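Local coordinates for protein N-acetyl-beta-D glucosaminidase (Rhizomucor miehei CAU432, PDB 4ZM6) that probably hydrolyses terminal N-acetylglucosamine residues through a glycoside hydrolase family 3 domain and binds acetyl-CoA in a GCN5-related glucosamine N-acetyltransferase region, at residues A[163-166]-A[167-171]; A[198-201]-A[202-206]; A[700-703]-A[704-708]. One frame throughout, in Å; residues are numbered along the deposited sequence.

Contact 1 (A[163-166]-A[167-171])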
loop_
_atom_site.group_PDB
_atom_site.type_symbol
_atom_site.label_atom_id
_atom_site.label_comp_id
_atom_site.label_asym_id
_atom_site.label_seq_id
_atom_site.Cartn_x
_atom_site.Cartn_y
_atom_site.Cartn_z
ATOM N N LEU A 163 8.402 13.466 -2.841
ATOM C CA LEU A 163 9.066 13.301 -1.539
ATOM C C LEU A 163 10.556 13.586 -1.625
ATOM O O LEU A 163 11.106 14.303 -0.792
ATOM C CB LEU A 163 8.901 11.870 -1.008
ATOM C CG LEU A 163 7.964 11.630 0.173
ATOM C CD1 LEU A 163 6.501 11.705 -0.241
ATOM C CD2 LEU A 163 8.274 10.270 0.773
ATOM N N ALA A 164 11.200 13.000 -2.630
ATOM C CA ALA A 164 12.643 13.090 -2.787
ATOM C C ALA A 164 13.110 14.530 -2.906
ATOM O O ALA A 164 14.141 14.893 -2.345
ATOM C CB ALA A 164 13.086 12.296 -4.004
ATOM N N GLN A 165 12.347 15.341 -3.637
ATOM C CA GLN A 165 12.709 16.737 -3.882
ATOM C C GLN A 165 12.405 17.617 -2.674
ATOM O O GLN A 165 13.196 18.494 -2.336
ATOM C CB GLN A 165 12.003 17.275 -5.130
ATOM C CG GLN A 165 12.546 16.703 -6.432
ATOM C CD GLN A 165 12.511 17.702 -7.578
ATOM O OE1 GLN A 165 11.486 18.332 -7.842
ATOM N NE2 GLN A 165 13.639 17.856 -8.263
ATOM N N VAL A 166 11.266 17.381 -2.031
ATOM C CA VAL A 166 10.939 18.047 -0.770
ATOM C C VAL A 166 12.052 17.806 0.257
ATOM O O VAL A 166 12.491 18.735 0.929
ATOM C CB VAL A 166 9.593 17.559 -0.206
ATOM C CG1 VAL A 166 9.384 18.057 1.220
ATOM C CG2 VAL A 166 8.448 18.012 -1.105
ATOM N N GLU A 167 12.504 16.561 0.373
ATOM C CA GLU A 167 13.690 16.260 1.167
ATOM C C GLU A 167 14.853 17.113 0.671
ATOM O O GLU A 167 15.388 17.927 1.413
ATOM C CB GLU A 167 14.051 14.762 1.102
ATOM C CG GLU A 167 15.475 14.434 1.551
ATOM C CD GLU A 167 15.716 12.956 1.806
ATOM O OE1 GLU A 167 16.884 12.569 2.002
ATOM O OE2 GLU A 167 14.753 12.170 1.816
ATOM N N GLY A 168 15.220 16.937 -0.592
ATOM C CA GLY A 168 16.374 17.628 -1.167
ATOM C C GLY A 168 16.410 19.123 -0.899
ATOM O O GLY A 168 17.425 19.653 -0.443
ATOM N N TYR A 169 15.296 19.798 -1.175
ATOM C CA TYR A 169 15.213 21.246 -1.004
ATOM C C TYR A 169 15.372 21.629 0.453
ATOM O O TYR A 169 16.180 22.491 0.781
ATOM C CB TYR A 169 13.876 21.794 -1.521
ATOM C CG TYR A 169 13.728 21.803 -3.030
ATOM C CD1 TYR A 169 14.683 22.403 -3.845
ATOM C CD2 TYR A 169 12.612 21.242 -3.639
ATOM C CE1 TYR A 169 14.537 22.424 -5.224
ATOM C CE2 TYR A 169 12.461 21.253 -5.018
ATOM C CZ TYR A 169 13.421 21.846 -5.807
ATOM O OH TYR A 169 13.264 21.856 -7.176
ATOM N N GLN A 170 14.601 20.976 1.320
ATOM C CA GLN A 170 14.577 21.302 2.750
ATOM C C GLN A 170 15.848 20.867 3.463
ATOM O O GLN A 170 16.222 21.427 4.492
ATOM C CB GLN A 170 13.357 20.674 3.410
ATOM C CG GLN A 170 12.053 21.214 2.858
ATOM C CD GLN A 170 10.837 20.662 3.560
ATOM O OE1 GLN A 170 10.885 19.615 4.202
ATOM N NE2 GLN A 170 9.734 21.368 3.443
ATOM N N ARG A 171 16.514 19.870 2.901
ATOM C CA ARG A 171 17.800 19.422 3.402
ATOM C C ARG A 171 18.829 20.542 3.252
ATOM O O ARG A 171 19.727 20.684 4.086
ATOM C CB ARG A 171 18.240 18.176 2.632
ATOM C CG ARG A 171 19.140 17.242 3.400
ATOM C CD ARG A 171 18.601 15.829 3.338
ATOM N NE ARG A 171 19.363 14.953 4.217
ATOM C CZ ARG A 171 18.936 13.788 4.688
ATOM N NH1 ARG A 171 17.729 13.324 4.379
ATOM N NH2 ARG A 171 19.729 13.081 5.485
#
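E167 opens the second turn by donating its backbone N to L163 O at 2.9 Å. Its CB rests against the A164 carbonyl, and with CG anti to the backbone N (chi1 163°) the extended chain carries the carboxylate along the helix to R171. G168 follows with a bond from its N to A164 O. Y169 gives its N to Q165 O at 2.7 Å, and its ring stands obliquely to that carbonyl oxygen. The Q165 and Y169 side chains run the same way, amide and ring planes 57° apart, with Q165 CB 4.0 Å from Y169 CE2; the Q165 amide finds its main partner in Y151 OH. All this is regular i to i+4 alpha-helix, the C-terminal half of helix 155-171 in the TIM-barrel-related family 3 domain, buried, in contact with helix 108-125 and with helix 627-642 of the acetyltransferase part. Q170 N then bonds V166 O at 3.1 Å, and the V166 and Q170 side chains run side by side in the same direction. R171 NH1 reaches E167 OE1 at 2.6 Å in a salt bridge; R640 holds E167 OE2, and the C-terminal carboxylate of F858 meets R171 NH2.

Contact 2 (A[198-201]-A[202-206])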
loop_
_atom_site.group_PDB
_atom_site.type_symbol
_atom_site.label_atom_id
_atom_site.label_comp_id
_atom_site.label_asym_id
_atom_site.label_seq_id
_atom_site.Cartn_x
_atom_site.Cartn_y
_atom_site.Cartn_z
ATOM N N ILE A 198 -12.649 20.668 -12.193
ATOM C CA ILE A 198 -12.357 19.279 -11.844
ATOM C C ILE A 198 -13.638 18.670 -11.280
ATOM O O ILE A 198 -13.971 18.865 -10.110
ATOM C CB ILE A 198 -11.212 19.170 -10.808
ATOM C CG1 ILE A 198 -9.972 19.952 -11.274
ATOM C CG2 ILE A 198 -10.867 17.710 -10.540
ATOM C CD1 ILE A 198 -9.445 19.561 -12.642
ATOM N N ASN A 199 -14.360 17.950 -12.134
ATOM C CA ASN A 199 -15.648 17.370 -11.771
ATOM C C ASN A 199 -15.445 15.966 -11.219
ATOM O O ASN A 199 -15.751 14.977 -11.887
ATOM C CB ASN A 199 -16.585 17.359 -12.989
ATOM C CG ASN A 199 -18.023 17.036 -12.625
ATOM O OD1 ASN A 199 -18.557 17.538 -11.632
ATOM N ND2 ASN A 199 -18.666 16.201 -13.436
ATOM N N LYS A 200 -14.918 15.890 -9.996
ATOM C CA LYS A 200 -14.590 14.612 -9.363
ATOM C C LYS A 200 -15.014 14.581 -7.909
ATOM O O LYS A 200 -14.996 15.608 -7.224
ATOM C CB LYS A 200 -13.088 14.347 -9.425
ATOM C CG LYS A 200 -12.499 14.378 -10.822
ATOM C CD LYS A 200 -11.114 13.759 -10.853
ATOM C CE LYS A 200 -10.390 14.098 -12.144
ATOM N NZ LYS A 200 -9.313 13.119 -12.443
ATOM N N THR A 201 -15.378 13.385 -7.449
ATOM C CA THR A 201 -15.721 13.148 -6.051
ATOM C C THR A 201 -14.458 12.852 -5.252
ATOM O O THR A 201 -13.389 12.611 -5.826
ATOM C CB THR A 201 -16.699 11.960 -5.899
ATOM O OG1 THR A 201 -16.189 10.818 -6.602
ATOM C CG2 THR A 201 -18.075 12.317 -6.445
ATOM N N LEU A 202 -14.590 12.859 -3.928
ATOM C CA LEU A 202 -13.459 12.585 -3.045
ATOM C C LEU A 202 -12.882 11.191 -3.314
ATOM O O LEU A 202 -11.667 11.003 -3.259
ATOM C CB LEU A 202 -13.863 12.706 -1.569
ATOM C CG LEU A 202 -12.893 13.368 -0.577
ATOM C CD1 LEU A 202 -13.080 12.757 0.806
ATOM C CD2 LEU A 202 -11.430 13.278 -0.986
ATOM N N GLU A 203 -13.751 10.226 -3.623
ATOM C CA GLU A 203 -13.315 8.854 -3.906
ATOM C C GLU A 203 -12.461 8.784 -5.170
ATOM O O GLU A 203 -11.450 8.076 -5.203
ATOM C CB GLU A 203 -14.506 7.897 -4.027
ATOM C CG GLU A 203 -15.167 7.548 -2.701
ATOM C CD GLU A 203 -16.132 8.614 -2.194
ATOM O OE1 GLU A 203 -16.634 8.454 -1.061
ATOM O OE2 GLU A 203 -16.395 9.606 -2.916
ATOM N N GLU A 204 -12.871 9.513 -6.207
ATOM C CA GLU A 204 -12.077 9.613 -7.434
ATOM C C GLU A 204 -10.750 10.317 -7.150
ATOM O O GLU A 204 -9.693 9.870 -7.598
ATOM C CB GLU A 204 -12.832 10.380 -8.518
ATOM C CG GLU A 204 -14.084 9.698 -9.042
ATOM C CD GLU A 204 -14.814 10.555 -10.066
ATOM O OE1 GLU A 204 -14.444 10.509 -11.262
ATOM O OE2 GLU A 204 -15.755 11.279 -9.674
ATOM N N LEU A 205 -10.812 11.414 -6.396
ATOM C CA LEU A 205 -9.614 12.175 -6.035
ATOM C C LEU A 205 -8.603 11.346 -5.244
ATOM O O LEU A 205 -7.396 11.485 -5.442
ATOM C CB LEU A 205 -9.987 13.438 -5.248
ATOM C CG LEU A 205 -10.588 14.567 -6.094
ATOM C CD1 LEU A 205 -11.227 15.625 -5.212
ATOM C CD2 LEU A 205 -9.539 15.195 -7.000
ATOM N N ASP A 206 -9.096 10.488 -4.357
ATOM C CA ASP A 206 -8.229 9.614 -3.565
ATOM C C ASP A 206 -7.426 8.637 -4.419
ATOM O O ASP A 206 -6.306 8.279 -4.058
ATOM C CB ASP A 206 -9.043 8.832 -2.522
ATOM C CG ASP A 206 -9.369 9.659 -1.287
ATOM O OD1 ASP A 206 -8.671 10.663 -1.023
ATOM O OD2 ASP A 206 -10.324 9.292 -0.567
#
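T201 and E204 grip each other through one carboxylate oxygen. E204 OE2 accepts the backbone N of T201 at 3.1 Å, in a nearly straight N-H bond that arrives from above the carboxylate plane, 45° out of it. The same oxygen takes the hydroxyl T201 OG1, also at 3.1 Å, on its anti lone pair, the one turned away from OE1. Two donors from one residue thus hold OE2 and probably limit the rotation of the carboxylate. The T201 side chain places its hydroxyl between backbone N and carbonyl carbon (chi1 51°), which puts it within bonding reach of E204 OE2. The E204 chain, extended beyond CG, reaches back to the residue ahead of the helix.

T201 is the N-cap of helix 202-207, and the return bond from its N to the E204 side chain is the half of a capping box contributed by the third residue of the helix. The first helical bond starts here too: L205 N donates to T201 O at 2.9 Å, and L205 CG sits against that carbonyl oxygen.

Further out, K200 CB lies 4.2 Å from L205 CG and 4.1 Å from E204 OE2, while the extended lysine chain leads its ammonium away to salt bridges with E209 and D186. K200 NZ is 5.9 Å from E204 OE1, too far for a salt bridge, though the opposite charges may still attract weakly. N199 centres an inverse gamma turn ahead of the cap. E203 OE1 is hydrogen-bonded to T538 of the second subunit, whose A535 packs on T201 and I540 on L202 and D206.

Contact 3 (A[700-703]-A[704-708])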
loop_
_atom_site.group_PDB
_atom_site.type_symbol
_atom_site.label_atom_id
_atom_site.label_comp_id
_atom_site.label_asym_id
_atom_site.label_seq_id
_atom_site.Cartn_x
_atom_site.Cartn_y
_atom_site.Cartn_z
ATOM N N ASP A 700 54.415 -10.284 30.614
ATOM C CA ASP A 700 54.664 -10.198 32.058
ATOM C C ASP A 700 54.432 -8.793 32.616
ATOM O O ASP A 700 53.992 -8.638 33.760
ATOM C CB ASP A 700 56.090 -10.648 32.394
ATOM C CG ASP A 700 56.444 -11.982 31.770
ATOM O OD1 ASP A 700 56.744 -12.005 30.557
ATOM O OD2 ASP A 700 56.424 -13.004 32.487
ATOM N N LYS A 701 54.737 -7.781 31.806
ATOM C CA LYS A 701 54.545 -6.381 32.199
ATOM C C LYS A 701 53.089 -6.133 32.593
ATOM O O LYS A 701 52.804 -5.448 33.581
ATOM C CB LYS A 701 54.941 -5.413 31.069
ATOM C CG LYS A 701 56.275 -5.707 30.388
ATOM C CD LYS A 701 56.095 -6.445 29.060
ATOM C CE LYS A 701 57.226 -7.429 28.790
ATOM N NZ LYS A 701 56.826 -8.477 27.811
ATOM N N ILE A 702 52.178 -6.724 31.825
ATOM C CA ILE A 702 50.744 -6.511 31.998
ATOM C C ILE A 702 50.232 -7.310 33.199
ATOM O O ILE A 702 49.440 -6.800 34.000
ATOM C CB ILE A 702 49.968 -6.880 30.711
ATOM C CG1 ILE A 702 50.628 -6.204 29.490
ATOM C CG2 ILE A 702 48.502 -6.481 30.833
ATOM C CD1 ILE A 702 49.802 -6.196 28.219
ATOM N N GLN A 703 50.698 -8.551 33.326
ATOM C CA GLN A 703 50.410 -9.378 34.501
ATOM C C GLN A 703 50.812 -8.660 35.774
ATOM O O GLN A 703 50.037 -8.586 36.725
ATOM C CB GLN A 703 51.171 -10.697 34.436
ATOM C CG GLN A 703 50.745 -11.610 33.301
ATOM C CD GLN A 703 51.048 -13.069 33.574
ATOM O OE1 GLN A 703 50.936 -13.529 34.709
ATOM N NE2 GLN A 703 51.427 -13.808 32.536
ATOM N N ALA A 704 52.040 -8.143 35.777
ATOM C CA ALA A 704 52.582 -7.388 36.906
ATOM C C ALA A 704 51.784 -6.114 37.170
ATOM O O ALA A 704 51.491 -5.791 38.322
ATOM C CB ALA A 704 54.041 -7.045 36.652
ATOM N N ARG A 705 51.436 -5.401 36.100
ATOM C CA ARG A 705 50.637 -4.175 36.208
ATOM C C ARG A 705 49.257 -4.469 36.809
ATOM O O ARG A 705 48.839 -3.814 37.771
ATOM C CB ARG A 705 50.485 -3.514 34.833
ATOM C CG ARG A 705 49.907 -2.104 34.853
ATOM C CD ARG A 705 50.978 -1.034 35.007
ATOM N NE ARG A 705 50.499 0.277 34.561
ATOM C CZ ARG A 705 50.410 0.670 33.287
ATOM N NH1 ARG A 705 50.766 -0.142 32.294
ATOM N NH2 ARG A 705 49.955 1.888 33.002
ATOM N N MET A 706 48.563 -5.458 36.250
ATOM C CA MET A 706 47.233 -5.827 36.753
ATOM C C MET A 706 47.288 -6.404 38.159
ATOM O O MET A 706 46.353 -6.217 38.940
ATOM C CB MET A 706 46.515 -6.798 35.806
ATOM C CG MET A 706 45.350 -6.184 35.032
ATOM S SD MET A 706 45.775 -4.831 33.924
ATOM C CE MET A 706 45.596 -3.375 34.951
ATOM N N LEU A 707 48.378 -7.102 38.470
ATOM C CA LEU A 707 48.635 -7.575 39.827
ATOM C C LEU A 707 48.831 -6.388 40.763
ATOM O O LEU A 707 48.187 -6.311 41.810
ATOM C CB LEU A 707 49.863 -8.491 39.860
ATOM C CG LEU A 707 50.321 -8.996 41.236
ATOM C CD1 LEU A 707 49.197 -9.710 41.978
ATOM C CD2 LEU A 707 51.537 -9.900 41.085
ATOM N N LYS A 708 49.697 -5.456 40.371
ATOM C CA LYS A 708 49.972 -4.262 41.179
ATOM C C LYS A 708 48.736 -3.379 41.387
ATOM O O LYS A 708 48.508 -2.885 42.488
ATOM C CB LYS A 708 51.105 -3.430 40.563
ATOM C CG LYS A 708 51.561 -2.289 41.465
ATOM C CD LYS A 708 52.953 -1.776 41.121
ATOM C CE LYS A 708 53.563 -1.039 42.308
ATOM N NZ LYS A 708 54.949 -0.559 42.049
#
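I702 and M706 make the side-chain contact between residues 700-703 and 704-708, one turn apart on the same helix: the I702 CG2 branch meets M706 SD at 4.4 Å, a loose apolar touch. The methionine chain is bent at chi2 (62°) and again at chi3, and its end leaves the preceding turn to pack on I711 and F713 of strand 711-715. Helix 811-825 receives the same face, with I813 against I702 and I811 against M706.

Four backbone hydrogen bonds join the two turns. A704 N donates to D700 O and R705 N to K701 O, both at 2.9 Å, while M706 N meets I702 O at 2.8 Å. L707 N closes the run on Q703 O, also at 2.8 Å.

Side-chain carbons also lie against the carbonyls of the turn before: A704 CB against D700 O, R705 CB against K701 O and L707 CB against Q703 O. Among polar ends, the Q703 amide turns back toward the start of the helix, where NE2 is hydrogen-bonded to V698 O.

With I702 turned to helix 811-825 and M706 to that helix and strand 711-715, and mostly exposed residues on the rest of its surface, helix 700-709 is an amphipathic alpha-helix on the outside of the C-terminal acetyltransferase-like part.

In the fold
The three contacts follow one another along the chain without overlap, each within one helix or at its start. Contacts 1 and 2 belong to the family 3 hydrolase domain, their centres about 28 Å apart and their nearest atoms about 14 Å apart. Contact 1, on helix 155-171, is close to the centre of the chain and touches helix 627-642, joining hydrolase and acetyltransferase parts; contact 2, at the N-terminal start of helix 202-207, borders the second subunit. Contact 3, on helix 700-709, stands at the far end, its centre about 57 Å from that of contact 1 and about 79 Å from that of contact 2. Together they sample a domain junction, a subunit interface and an outer surface of an elongated multidomain enzyme.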